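Local atomic coordinates of cell wall binding protein cwp8 (Peptoclostridium difficile, PDB entry 5J6Q), a protein that probably attaches to the bacterial cell wall through three CWB2 modules as a component of the Clostridium difficile surface layer. Residues I433-A438 with K508-A513; K515-K520 with A541-P546. One frame throughout, in Å; residues are numbered along the deposited sequence.

Interaction 1: I433-A438 with K508-A513; sequences ISARAA and KYYAGA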
ATOM      1  N   ILE A 433     -20.200   3.534 -25.904  1.00 34.66           N
ATOM      2  CA  ILE A 433     -21.435   4.322 -25.726  1.00 30.20           C
ATOM      3  C   ILE A 433     -22.309   3.743 -24.624  1.00 31.25           C
ATOM      4  O   ILE A 433     -23.319   4.342 -24.323  1.00 39.18           O
ATOM      5  CB  ILE A 433     -22.111   4.332 -27.156  1.00 37.94           C
ATOM      6  CG1 ILE A 433     -23.053   5.534 -27.305  1.00 44.39           C
ATOM      7  CG2 ILE A 433     -22.896   3.022 -27.381  1.00 35.51           C
ATOM      8  CD1 ILE A 433     -22.447   6.908 -26.929  1.00 44.66           C
ATOM      9  N   SER A 434     -21.946   2.580 -23.973  1.00 34.69           N
ATOM     10  CA  SER A 434     -22.770   2.061 -22.880  1.00 34.06           C
ATOM     11  C   SER A 434     -22.994   3.060 -21.732  1.00 36.87           C
ATOM     12  O   SER A 434     -24.131   3.178 -21.340  1.00 37.27           O
ATOM     13  CB  SER A 434     -22.160   0.769 -22.319  1.00 36.38           C
ATOM     14  OG  SER A 434     -22.358  -0.253 -23.297  1.00 36.90           O
ATOM     15  N   ALA A 435     -21.966   3.765 -21.215  1.00 34.34           N
ATOM     16  CA  ALA A 435     -22.224   4.651 -20.078  1.00 41.84           C
ATOM     17  C   ALA A 435     -23.233   5.738 -20.497  1.00 36.26           C
ATOM     18  O   ALA A 435     -24.156   5.974 -19.793  1.00 34.46           O
ATOM     19  CB  ALA A 435     -20.925   5.323 -19.621  1.00 34.67           C
ATOM     20  N   ARG A 436     -22.995   6.381 -21.655  1.00 37.60           N
ATOM     21  CA  ARG A 436     -23.830   7.482 -22.125  1.00 41.50           C
ATOM     22  C   ARG A 436     -25.245   7.007 -22.274  1.00 42.29           C
ATOM     23  O   ARG A 436     -26.152   7.730 -21.810  1.00 40.89           O
ATOM     24  CB  ARG A 436     -23.258   8.016 -23.440  1.00 42.86           C
ATOM     25  CG  ARG A 436     -24.220   8.864 -24.203  1.00 42.89           C
ATOM     26  CD  ARG A 436     -24.373  10.171 -23.404  1.00 44.96           C
ATOM     27  NE  ARG A 436     -25.294  11.082 -24.047  1.00 50.07           N
ATOM     28  CZ  ARG A 436     -25.309  12.401 -23.823  1.00 62.05           C
ATOM     29  NH1 ARG A 436     -26.191  13.166 -24.452  1.00 52.82           N
ATOM     30  NH2 ARG A 436     -24.441  12.962 -22.966  1.00 45.35           N
ATOM     31  N   ALA A 437     -25.446   5.792 -22.858  1.00 36.10           N
ATOM     32  CA  ALA A 437     -26.786   5.287 -23.017  1.00 39.88           C
ATOM     33  C   ALA A 437     -27.405   4.965 -21.672  1.00 43.66           C
ATOM     34  O   ALA A 437     -28.577   5.339 -21.460  1.00 41.85           O
ATOM     35  CB  ALA A 437     -26.808   4.060 -23.864  1.00 35.38           C
ATOM     36  N   ALA A 438     -26.640   4.293 -20.757  1.00 39.93           N
ATOM     37  CA  ALA A 438     -27.155   3.967 -19.445  1.00 39.38           C
ATOM     38  C   ALA A 438     -27.544   5.273 -18.757  1.00 40.32           C
ATOM     39  O   ALA A 438     -28.486   5.297 -17.996  1.00 43.89           O
ATOM     40  CB  ALA A 438     -26.118   3.263 -18.583  1.00 38.55           C
ATOM     41  N   LYS A 508     -17.422  13.888 -28.080  1.00 36.28           N
ATOM     42  CA  LYS A 508     -18.761  14.369 -28.284  1.00 42.55           C
ATOM     43  C   LYS A 508     -19.592  14.534 -27.037  1.00 41.27           C
ATOM     44  O   LYS A 508     -20.304  15.522 -26.919  1.00 41.38           O
ATOM     45  CB  LYS A 508     -19.515  13.438 -29.227  1.00 41.78           C
ATOM     46  CG  LYS A 508     -20.943  13.996 -29.474  1.00 42.80           C
ATOM     47  CD  LYS A 508     -21.707  13.159 -30.639  1.00 42.10           C
ATOM     48  CE  LYS A 508     -23.132  13.687 -30.692  1.00 57.06           C
ATOM     49  NZ  LYS A 508     -23.499  14.071 -32.065  1.00 61.63           N
ATOM     50  N   TYR A 509     -19.484  13.635 -26.093  1.00 39.42           N
ATOM     51  CA  TYR A 509     -20.381  13.752 -24.989  1.00 39.54           C
ATOM     52  C   TYR A 509     -19.856  14.134 -23.633  1.00 41.30           C
ATOM     53  O   TYR A 509     -20.723  14.243 -22.757  1.00 40.30           O
ATOM     54  CB  TYR A 509     -20.988  12.378 -24.768  1.00 33.07           C
ATOM     55  CG  TYR A 509     -21.841  11.921 -25.936  1.00 42.48           C
ATOM     56  CD1 TYR A 509     -21.483  10.806 -26.685  1.00 45.86           C
ATOM     57  CD2 TYR A 509     -23.035  12.554 -26.244  1.00 43.46           C
ATOM     58  CE1 TYR A 509     -22.298  10.322 -27.704  1.00 51.38           C
ATOM     59  CE2 TYR A 509     -23.879  12.067 -27.249  1.00 51.45           C
ATOM     60  CZ  TYR A 509     -23.506  10.951 -27.967  1.00 58.61           C
ATOM     61  OH  TYR A 509     -24.338  10.432 -28.908  1.00 59.07           O
ATOM     62  N   TYR A 510     -18.524  14.328 -23.428  1.00 36.24           N
ATOM     63  CA  TYR A 510     -18.147  14.416 -22.044  1.00 36.09           C
ATOM     64  C   TYR A 510     -17.449  15.648 -21.627  1.00 36.56           C
ATOM     65  O   TYR A 510     -16.808  15.626 -20.581  1.00 34.76           O
ATOM     66  CB  TYR A 510     -17.287  13.172 -21.700  1.00 36.82           C
ATOM     67  CG  TYR A 510     -18.170  11.940 -21.575  1.00 33.27           C
ATOM     68  CD1 TYR A 510     -18.244  11.010 -22.600  1.00 33.40           C
ATOM     69  CD2 TYR A 510     -18.929  11.731 -20.427  1.00 23.93           C
ATOM     70  CE1 TYR A 510     -19.071   9.889 -22.478  1.00 32.99           C
ATOM     71  CE2 TYR A 510     -19.752  10.634 -20.296  1.00 25.70           C
ATOM     72  CZ  TYR A 510     -19.819   9.694 -21.347  1.00 32.57           C
ATOM     73  OH  TYR A 510     -20.637   8.603 -21.221  1.00 33.95           O
ATOM     74  N   ALA A 511     -17.602  16.765 -22.392  1.00 36.31           N
ATOM     75  CA  ALA A 511     -17.004  18.008 -22.005  1.00 37.82           C
ATOM     76  C   ALA A 511     -17.473  18.286 -20.533  1.00 41.47           C
ATOM     77  O   ALA A 511     -18.647  18.042 -20.208  1.00 39.45           O
ATOM     78  CB  ALA A 511     -17.479  19.142 -22.964  1.00 40.48           C
ATOM     79  N   GLY A 512     -16.602  18.768 -19.671  1.00 40.73           N
ATOM     80  CA  GLY A 512     -17.050  19.030 -18.319  1.00 47.58           C
ATOM     81  C   GLY A 512     -17.140  17.842 -17.354  1.00 48.99           C
ATOM     82  O   GLY A 512     -17.425  18.099 -16.184  1.00 46.62           O
ATOM     83  N   ALA A 513     -16.893  16.545 -17.779  1.00 42.43           N
ATOM     84  CA  ALA A 513     -17.018  15.452 -16.820  1.00 34.27           C
ATOM     85  C   ALA A 513     -15.993  15.681 -15.647  1.00 34.31           C
ATOM     86  O   ALA A 513     -14.874  16.224 -15.849  1.00 32.95           O
ATOM     87  CB  ALA A 513     -16.758  14.070 -17.509  1.00 34.34           C
TER
HETATM   88  O   HOH W   1     -20.476   6.195 -23.032  1.00 36.97           O
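Arg436 lies across one face of the Tyr509 ring, and this pair buries the largest areas in the contact. The aliphatic part comes first: CG sits 4.1 Å from the Tyr509 ring centroid, only 6° off the ring normal, a CH-pi contact over the face. With CG anti to the backbone N (chi1 164°) and a bend at chi2, the chain leaves the helix and runs over the ring towards its CD2 side. There the guanidinium takes over, its CZ 3.3 Å from Tyr509 CD2 and its plane tilted 29° from that of the ring. Arginine suits this place because its methylenes and its flat charged end can both lie against an aromatic face. Lys508 CG covers the opposite face of the same ring, and Ile433 adds an apolar touch, CD1 to Tyr509 CE1 at 3.5 Å. Phe420, from strand 418-423, backs Ile433, Arg436 and Tyr509 alike.

Ile433-Ala438 falls in the sequence range of one CWB2 repeat and Lys508-Ala513 in that of the next; the end of helix 498-509 packs beside strand 418-423, next to helix 434-438. In the type II turn Tyr510-Ala513, Gly512 fits, since its positive phi would press a CB against the preceding carbonyl.

Polar contact is made through water. One molecule accepts from Arg436 N at 2.9 Å and, lying in the plane of the Tyr510 ring at its edge, is bonded to Tyr510 OH at 3.0 Å. Direct approach of that hydroxyl to Arg436 N has a poor angle, so the water links them. The small methyl of Ala435 lets the phenol end come close, CB to Tyr510 OH at 3.7 Å.

Interaction 2: K515-K520 with A541-P546; sequences KAYVAK and ASSKAP. With SO4 (sulfate ion), chain H.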
ATOM      1  N   LYS A 515     -15.071  13.078 -13.685  1.00 37.85           N
ATOM      2  CA  LYS A 515     -14.414  11.803 -13.405  1.00 38.52           C
ATOM      3  C   LYS A 515     -14.106  11.098 -14.712  1.00 42.71           C
ATOM      4  O   LYS A 515     -14.780  11.353 -15.772  1.00 41.19           O
ATOM      5  CB  LYS A 515     -15.359  10.886 -12.609  1.00 39.38           C
ATOM      6  CG  LYS A 515     -14.879  10.558 -11.229  1.00 48.81           C
ATOM      7  CD  LYS A 515     -15.850   9.532 -10.627  1.00 49.57           C
ATOM      8  CE  LYS A 515     -16.114   9.668  -9.161  1.00 47.53           C
ATOM      9  NZ  LYS A 515     -17.298   8.844  -8.853  1.00 46.02           N
ATOM     10  N   ALA A 516     -13.137  10.185 -14.650  1.00 33.24           N
ATOM     11  CA  ALA A 516     -12.828   9.362 -15.837  1.00 37.32           C
ATOM     12  C   ALA A 516     -12.684   7.939 -15.309  1.00 34.21           C
ATOM     13  O   ALA A 516     -12.044   7.716 -14.236  1.00 37.00           O
ATOM     14  CB  ALA A 516     -11.495   9.819 -16.528  1.00 35.38           C
ATOM     15  N   TYR A 517     -13.314   7.040 -15.952  1.00 28.08           N
ATOM     16  CA  TYR A 517     -13.112   5.646 -15.632  1.00 29.94           C
ATOM     17  C   TYR A 517     -12.202   5.011 -16.774  1.00 29.51           C
ATOM     18  O   TYR A 517     -12.228   5.507 -17.909  1.00 29.60           O
ATOM     19  CB  TYR A 517     -14.466   4.970 -15.695  1.00 28.99           C
ATOM     20  CG  TYR A 517     -15.315   5.268 -14.466  1.00 44.20           C
ATOM     21  CD1 TYR A 517     -15.986   6.467 -14.334  1.00 40.14           C
ATOM     22  CD2 TYR A 517     -15.432   4.348 -13.435  1.00 45.52           C
ATOM     23  CE1 TYR A 517     -16.761   6.752 -13.222  1.00 45.19           C
ATOM     24  CE2 TYR A 517     -16.193   4.621 -12.298  1.00 42.59           C
ATOM     25  CZ  TYR A 517     -16.858   5.831 -12.206  1.00 48.16           C
ATOM     26  OH  TYR A 517     -17.557   6.142 -11.090  1.00 35.39           O
ATOM     27  N   VAL A 518     -11.455   3.907 -16.520  1.00 28.58           N
ATOM     28  CA  VAL A 518     -10.641   3.315 -17.665  1.00 23.61           C
ATOM     29  C   VAL A 518     -10.756   1.781 -17.583  1.00 26.85           C
ATOM     30  O   VAL A 518     -10.761   1.250 -16.463  1.00 27.32           O
ATOM     31  CB  VAL A 518      -9.166   3.849 -17.559  1.00 30.51           C
ATOM     32  CG1 VAL A 518      -8.539   3.626 -16.200  1.00 32.61           C
ATOM     33  CG2 VAL A 518      -8.271   3.227 -18.618  1.00 21.24           C
ATOM     34  N   ALA A 519     -10.860   1.066 -18.743  1.00 26.79           N
ATOM     35  CA  ALA A 519     -11.016  -0.359 -18.683  1.00 22.07           C
ATOM     36  C   ALA A 519     -10.348  -1.021 -19.894  1.00 25.06           C
ATOM     37  O   ALA A 519     -10.119  -0.354 -20.878  1.00 29.65           O
ATOM     38  CB  ALA A 519     -12.519  -0.657 -18.708  1.00 21.46           C
ATOM     39  N   LYS A 520     -10.103  -2.327 -19.869  1.00 25.77           N
ATOM     40  CA  LYS A 520      -9.348  -2.924 -21.073  1.00 21.57           C
ATOM     41  C   LYS A 520     -10.096  -2.832 -22.250  1.00 23.46           C
ATOM     42  O   LYS A 520     -11.310  -2.988 -22.211  1.00 28.87           O
ATOM     43  CB  LYS A 520      -9.056  -4.371 -20.712  1.00 24.07           C
ATOM     44  CG  LYS A 520      -7.989  -4.327 -19.639  1.00 33.80           C
ATOM     45  CD  LYS A 520      -7.444  -5.752 -19.348  1.00 45.64           C
ATOM     46  CE  LYS A 520      -8.316  -6.455 -18.404  1.00 45.60           C
ATOM     47  NZ  LYS A 520      -7.964  -7.857 -18.447  1.00 59.02           N
ATOM     48  N   ALA A 541     -22.208   5.652 -15.732  1.00 32.79           N
ATOM     49  CA  ALA A 541     -23.432   6.451 -16.000  1.00 39.81           C
ATOM     50  C   ALA A 541     -23.827   7.236 -14.721  1.00 40.14           C
ATOM     51  O   ALA A 541     -24.103   8.454 -14.815  1.00 38.85           O
ATOM     52  CB  ALA A 541     -24.598   5.547 -16.378  1.00 35.77           C
ATOM     53  N   SER A 542     -23.851   6.562 -13.543  1.00 40.37           N
ATOM     54  CA  SER A 542     -24.226   7.241 -12.235  1.00 41.46           C
ATOM     55  C   SER A 542     -23.289   8.425 -11.982  1.00 44.37           C
ATOM     56  O   SER A 542     -23.661   9.411 -11.380  1.00 45.50           O
ATOM     57  CB  SER A 542     -24.109   6.263 -11.058  1.00 39.03           C
ATOM     58  OG  SER A 542     -25.145   5.294 -11.143  1.00 39.50           O
ATOM     59  N   SER A 543     -22.039   8.346 -12.440  1.00 45.83           N
ATOM     60  CA  SER A 543     -21.129   9.491 -12.235  1.00 44.45           C
ATOM     61  C   SER A 543     -21.111  10.456 -13.473  1.00 43.26           C
ATOM     62  O   SER A 543     -20.215  11.293 -13.524  1.00 40.57           O
ATOM     63  CB  SER A 543     -19.679   8.986 -11.988  1.00 47.69           C
ATOM     64  OG  SER A 543     -19.557   8.096 -10.883  1.00 50.89           O
ATOM     65  N   LYS A 544     -22.027  10.304 -14.479  1.00 41.41           N
ATOM     66  CA  LYS A 544     -21.986  11.132 -15.731  1.00 41.71           C
ATOM     67  C   LYS A 544     -20.554  11.208 -16.262  1.00 42.97           C
ATOM     68  O   LYS A 544     -20.087  12.271 -16.692  1.00 40.85           O
ATOM     69  CB  LYS A 544     -22.532  12.526 -15.477  1.00 42.26           C
ATOM     70  CG  LYS A 544     -23.802  12.462 -14.574  1.00 51.52           C
ATOM     71  CD  LYS A 544     -24.553  13.839 -14.518  1.00 60.56           C
ATOM     72  CE  LYS A 544     -26.088  13.692 -14.526  1.00 60.77           C
ATOM     73  NZ  LYS A 544     -26.614  12.751 -13.499  1.00 55.65           N
ATOM     74  N   ALA A 545     -19.863  10.026 -16.318  1.00 35.21           N
ATOM     75  CA  ALA A 545     -18.454  10.078 -16.613  1.00 27.44           C
ATOM     76  C   ALA A 545     -18.202   9.037 -17.732  1.00 29.37           C
ATOM     77  O   ALA A 545     -18.976   8.106 -17.892  1.00 29.14           O
ATOM     78  CB  ALA A 545     -17.669   9.657 -15.287  1.00 28.27           C
ATOM     79  N   PRO A 546     -17.163   9.232 -18.529  1.00 30.11           N
ATOM     80  CA  PRO A 546     -16.887   8.268 -19.616  1.00 28.73           C
ATOM     81  C   PRO A 546     -15.928   7.038 -19.174  1.00 29.33           C
ATOM     82  O   PRO A 546     -15.289   7.056 -18.129  1.00 28.46           O
ATOM     83  CB  PRO A 546     -16.149   9.135 -20.616  1.00 25.86           C
ATOM     84  CG  PRO A 546     -15.212   9.922 -19.688  1.00 30.70           C
ATOM     85  CD  PRO A 546     -16.284  10.419 -18.631  1.00 28.79           C
TER
HETATM   86  S   SO4 H 707     -15.946   5.264  -8.265  1.00 75.60           S
HETATM   87  O1  SO4 H 707     -15.670   4.631  -9.563  1.00 77.70           O
HETATM   88  O2  SO4 H 707     -15.028   4.561  -7.173  1.00 69.86           O
HETATM   89  O3  SO4 H 707     -15.729   6.742  -8.154  1.00 71.55           O
HETATM   90  O4  SO4 H 707     -17.351   4.923  -8.270  1.00 75.77           O
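The Tyr517 ring meets segment 541-546 along its edge: Ser543 OG and the Ala545 methyl both lie in its plane, Ala545 CB 3.7 Å from Tyr517 CE1. Leu539 and Ala540 of helix 531-542 and Val573 of strand 572-575 also touch this side chain. Ala545 gives a small apolar surface beside the ring, and Ala545 CB also packs against Lys515 CB at 3.7 Å.

Where strand 516-519 passes the loop leading into strand 547-549, Tyr517 N donates to Pro546 O at 2.9 Å, with an N-H...O angle of 158° and the donor nearly along the C=O axis. Proline, which has no N-H to offer, still supplies this carbonyl, while its CD rests against Lys515 O. The two segments join elements of a beta-alpha-beta unit (strand 516-519, helix 531-542, strand 547-549) within the sequence range of the last CWB2 repeat. That helix ends in a Schellman motif with Lys544, at positive phi, as its C-prime residue; the turn carries the chain from Ser543 to Ala545.

Polar side chains gather at the phenol end. Ser543 OG lies 2.8 Å from Tyr517 OH and accepts from Lys515 NZ at 3.1 Å; with OG anti to the carbonyl carbon and beside the backbone N (chi1 -57°), the oxygen reaches both. Lys515 NZ also donates to sulfate O3 at 2.7 Å. Lys571 NZ joins from beyond the two segments, whereas the position of sulfate O1 near Tyr517 is doubtful. Two lysines thus converge on a sulfate, probably taken from the crystallisation liquor, consistent with a local positive potential that favours an anion.

In the fold
Interactions 1 and 2 are neighbours, their centres about 8 Å apart, and follow one another along the chain: helix 498-509 and its turn lead directly into strand 516-519. Tyr510 joins them most closely. While its hydroxyl faces helix 434-438, its ring packs on the loop before strand 547-549, with CE2 3.4 Å from Ala545 C and equally near Pro546 N. A second seam of small residues runs between helices 434-438 and 531-542, where Ala438 CB meets Ala541 CB at 3.5 Å. Interaction 1 thus packs directly against the helix and loop of the beta-alpha-beta unit in interaction 2; the sulfate is met by Lys515, just before its first strand.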